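Local coordinates for protein carboxylase (Deinococcus radiodurans, PDB 5H80) that probably catalyses the ATP-dependent carboxylation of biotin, as the biotin carboxylase domain of a single-chain, multidomain bacterial carboxylase, at residues A[58-66]-A[88-98]. Sequence-based numbering, arbitrary orientation.
Sequences SVAVYAPDD and AYLDGAALLRV
Tyr89 meets the end of strand 58-62 with its hydroxyl, and two bonds settle on that one oxygen. The backbone N of Ala63 donates to Tyr89 OH at 3.0 Å in a nearly straight bond, while the hydroxyl in turn donates a weak hydrogen bond to Asp66 OD2, 2.6 Å from Tyr89 OH. The Asp66 carboxylate stands almost perpendicular to the ring, 86° between planes. Ala63 CB packs against Tyr89 CE2 at 3.7 Å, off the ring plane, while Val61 O approaches the CE1 edge near the plane, 3.5 Å from Tyr89 CE1. Replacing Tyr89 by a phenylalanine would probably cost the Ala63 N-H its acceptor here and Asp66 OD2 one of its partners.

Further back, Val61 divides its branches. With CG1 anti to the carbonyl carbon (chi1 -70°), that methyl reaches Val98 CG1 at 3.9 Å, and CG2 meets Leu95 CD2 at the same separation.

Beyond this first shell, Asp66 OD1 forms a salt bridge with Arg40, and His71 NE2 hydrogen-bonds to Val61 O. Asp91 N-caps helix 92-98, its OD1 accepting from Ala94 N.

Strand and helix run roughly antiparallel, inclined at 142°, their axes 10.5 Å apart: a helix packed on a parallel sheet, as in the Rossmann-like N-terminal domain of biotin carboxylases.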
# COMPACT_ATOMS: atom_id res chain seq x y z
N SER A 58 12.01 -19.47 5.94
CA SER A 58 10.79 -20.19 5.81
C SER A 58 10.92 -21.52 5.11
O SER A 58 11.60 -21.67 4.11
CB SER A 58 9.69 -19.36 5.06
OG SER A 58 10.06 -18.98 3.71
N VAL A 59 10.10 -22.45 5.59
CA VAL A 59 9.92 -23.75 4.94
C VAL A 59 8.42 -23.87 4.61
O VAL A 59 7.62 -23.92 5.49
CB VAL A 59 10.46 -24.88 5.86
CG1 VAL A 59 10.19 -26.24 5.18
CG2 VAL A 59 11.94 -24.61 6.33
N ALA A 60 8.09 -23.96 3.34
CA ALA A 60 6.72 -24.19 2.84
C ALA A 60 6.51 -25.69 2.61
O ALA A 60 7.53 -26.49 2.57
CB ALA A 60 6.49 -23.35 1.58
N VAL A 61 5.25 -26.08 2.53
CA VAL A 61 4.88 -27.43 2.14
C VAL A 61 3.83 -27.27 1.01
O VAL A 61 3.02 -26.28 0.94
CB VAL A 61 4.34 -28.32 3.31
CG1 VAL A 61 5.43 -28.69 4.33
CG2 VAL A 61 3.11 -27.68 4.02
N TYR A 62 3.78 -28.23 0.12
CA TYR A 62 2.83 -28.26 -0.94
C TYR A 62 2.40 -29.66 -1.35
O TYR A 62 3.20 -30.62 -1.25
CB TYR A 62 3.28 -27.48 -2.22
CG TYR A 62 4.55 -28.01 -2.83
CD1 TYR A 62 4.49 -28.75 -3.99
CD2 TYR A 62 5.86 -27.86 -2.22
CE1 TYR A 62 5.60 -29.35 -4.52
CE2 TYR A 62 7.03 -28.43 -2.83
CZ TYR A 62 6.85 -29.15 -3.98
OH TYR A 62 7.90 -29.76 -4.59
N ALA A 63 1.16 -29.76 -1.73
CA ALA A 63 0.61 -30.95 -2.40
C ALA A 63 0.80 -30.77 -3.88
O ALA A 63 0.81 -29.62 -4.38
CB ALA A 63 -0.86 -31.06 -2.07
N PRO A 64 1.02 -31.87 -4.66
CA PRO A 64 1.18 -31.64 -6.08
C PRO A 64 0.15 -30.82 -6.91
O PRO A 64 0.51 -30.03 -7.80
CB PRO A 64 1.36 -33.10 -6.66
CG PRO A 64 1.65 -33.98 -5.48
CD PRO A 64 0.92 -33.32 -4.34
N ASP A 65 -1.11 -30.92 -6.60
CA ASP A 65 -2.17 -30.13 -7.24
C ASP A 65 -2.15 -28.65 -6.85
O ASP A 65 -2.89 -27.92 -7.37
CB ASP A 65 -3.53 -30.65 -6.97
CG ASP A 65 -4.00 -30.41 -5.54
OD1 ASP A 65 -3.22 -30.08 -4.62
OD2 ASP A 65 -5.20 -30.76 -5.31
N ASP A 66 -1.23 -28.29 -5.96
CA ASP A 66 -1.02 -26.94 -5.48
C ASP A 66 0.30 -26.44 -5.95
O ASP A 66 0.80 -25.43 -5.45
CB ASP A 66 -1.13 -26.95 -3.94
CG ASP A 66 -1.76 -25.66 -3.37
OD1 ASP A 66 -2.37 -24.89 -4.16
OD2 ASP A 66 -1.66 -25.53 -2.15
N ALA A 88 -3.61 -33.55 2.77
CA ALA A 88 -2.15 -33.54 2.85
C ALA A 88 -1.68 -32.47 3.84
O ALA A 88 -0.69 -32.70 4.58
CB ALA A 88 -1.55 -33.24 1.48
N TYR A 89 -2.35 -31.31 3.79
CA TYR A 89 -2.05 -30.16 4.71
C TYR A 89 -2.60 -30.33 6.14
O TYR A 89 -2.09 -29.69 7.06
CB TYR A 89 -2.54 -28.83 4.09
CG TYR A 89 -1.94 -28.45 2.73
CD1 TYR A 89 -0.82 -27.63 2.67
CD2 TYR A 89 -2.52 -28.80 1.56
CE1 TYR A 89 -0.26 -27.35 1.47
CE2 TYR A 89 -1.97 -28.45 0.33
CZ TYR A 89 -0.87 -27.61 0.33
OH TYR A 89 -0.28 -27.24 -0.83
N LEU A 90 -3.49 -31.30 6.34
CA LEU A 90 -4.08 -31.62 7.62
C LEU A 90 -3.36 -32.84 8.28
O LEU A 90 -3.70 -33.26 9.41
CB LEU A 90 -5.58 -31.93 7.41
CG LEU A 90 -6.44 -30.80 6.88
CD1 LEU A 90 -7.80 -31.25 6.32
CD2 LEU A 90 -6.52 -29.76 7.98
N ASP A 91 -2.37 -33.43 7.60
CA ASP A 91 -1.71 -34.58 8.24
C ASP A 91 -0.68 -34.07 9.25
O ASP A 91 0.46 -33.85 8.94
CB ASP A 91 -1.24 -35.59 7.18
CG ASP A 91 -0.59 -36.84 7.78
OD1 ASP A 91 -0.19 -36.86 8.98
OD2 ASP A 91 -0.37 -37.77 6.97
N GLY A 92 -1.14 -33.89 10.48
CA GLY A 92 -0.28 -33.40 11.54
C GLY A 92 1.03 -34.13 11.68
O GLY A 92 2.08 -33.48 11.79
N ALA A 93 1.03 -35.49 11.70
CA ALA A 93 2.31 -36.24 11.80
C ALA A 93 3.23 -36.07 10.61
O ALA A 93 4.44 -35.99 10.83
CB ALA A 93 2.06 -37.76 12.00
N ALA A 94 2.68 -35.92 9.39
CA ALA A 94 3.48 -35.58 8.22
C ALA A 94 4.22 -34.24 8.36
O ALA A 94 5.39 -34.16 8.04
CB ALA A 94 2.70 -35.61 6.94
N LEU A 95 3.50 -33.23 8.86
CA LEU A 95 4.09 -31.90 9.08
C LEU A 95 5.17 -31.94 10.11
O LEU A 95 6.24 -31.35 9.88
CB LEU A 95 2.92 -30.95 9.50
CG LEU A 95 1.99 -30.69 8.41
CD1 LEU A 95 0.75 -30.06 9.08
CD2 LEU A 95 2.48 -29.90 7.21
N LEU A 96 4.99 -32.76 11.15
CA LEU A 96 6.01 -32.95 12.18
C LEU A 96 7.27 -33.66 11.65
O LEU A 96 8.37 -33.31 12.08
CB LEU A 96 5.46 -33.65 13.42
CG LEU A 96 4.47 -32.74 14.17
CD1 LEU A 96 3.78 -33.60 15.22
CD2 LEU A 96 5.05 -31.46 14.74
N ARG A 97 7.09 -34.52 10.66
CA ARG A 97 8.21 -35.14 10.01
C ARG A 97 8.99 -34.12 9.20
O ARG A 97 10.22 -34.09 9.27
CB ARG A 97 7.79 -36.28 9.13
CG ARG A 97 7.50 -37.55 9.87
CD ARG A 97 7.43 -38.74 8.91
NE ARG A 97 6.20 -38.83 8.12
CZ ARG A 97 4.99 -39.15 8.62
NH1 ARG A 97 4.80 -39.41 9.91
NH2 ARG A 97 3.97 -39.24 7.81
N VAL A 98 8.25 -33.29 8.45
CA VAL A 98 8.88 -32.20 7.66
C VAL A 98 9.69 -31.31 8.55
O VAL A 98 10.82 -30.85 8.14
CB VAL A 98 7.87 -31.36 6.80
CG1 VAL A 98 8.57 -30.18 6.08
CG2 VAL A 98 7.28 -32.22 5.73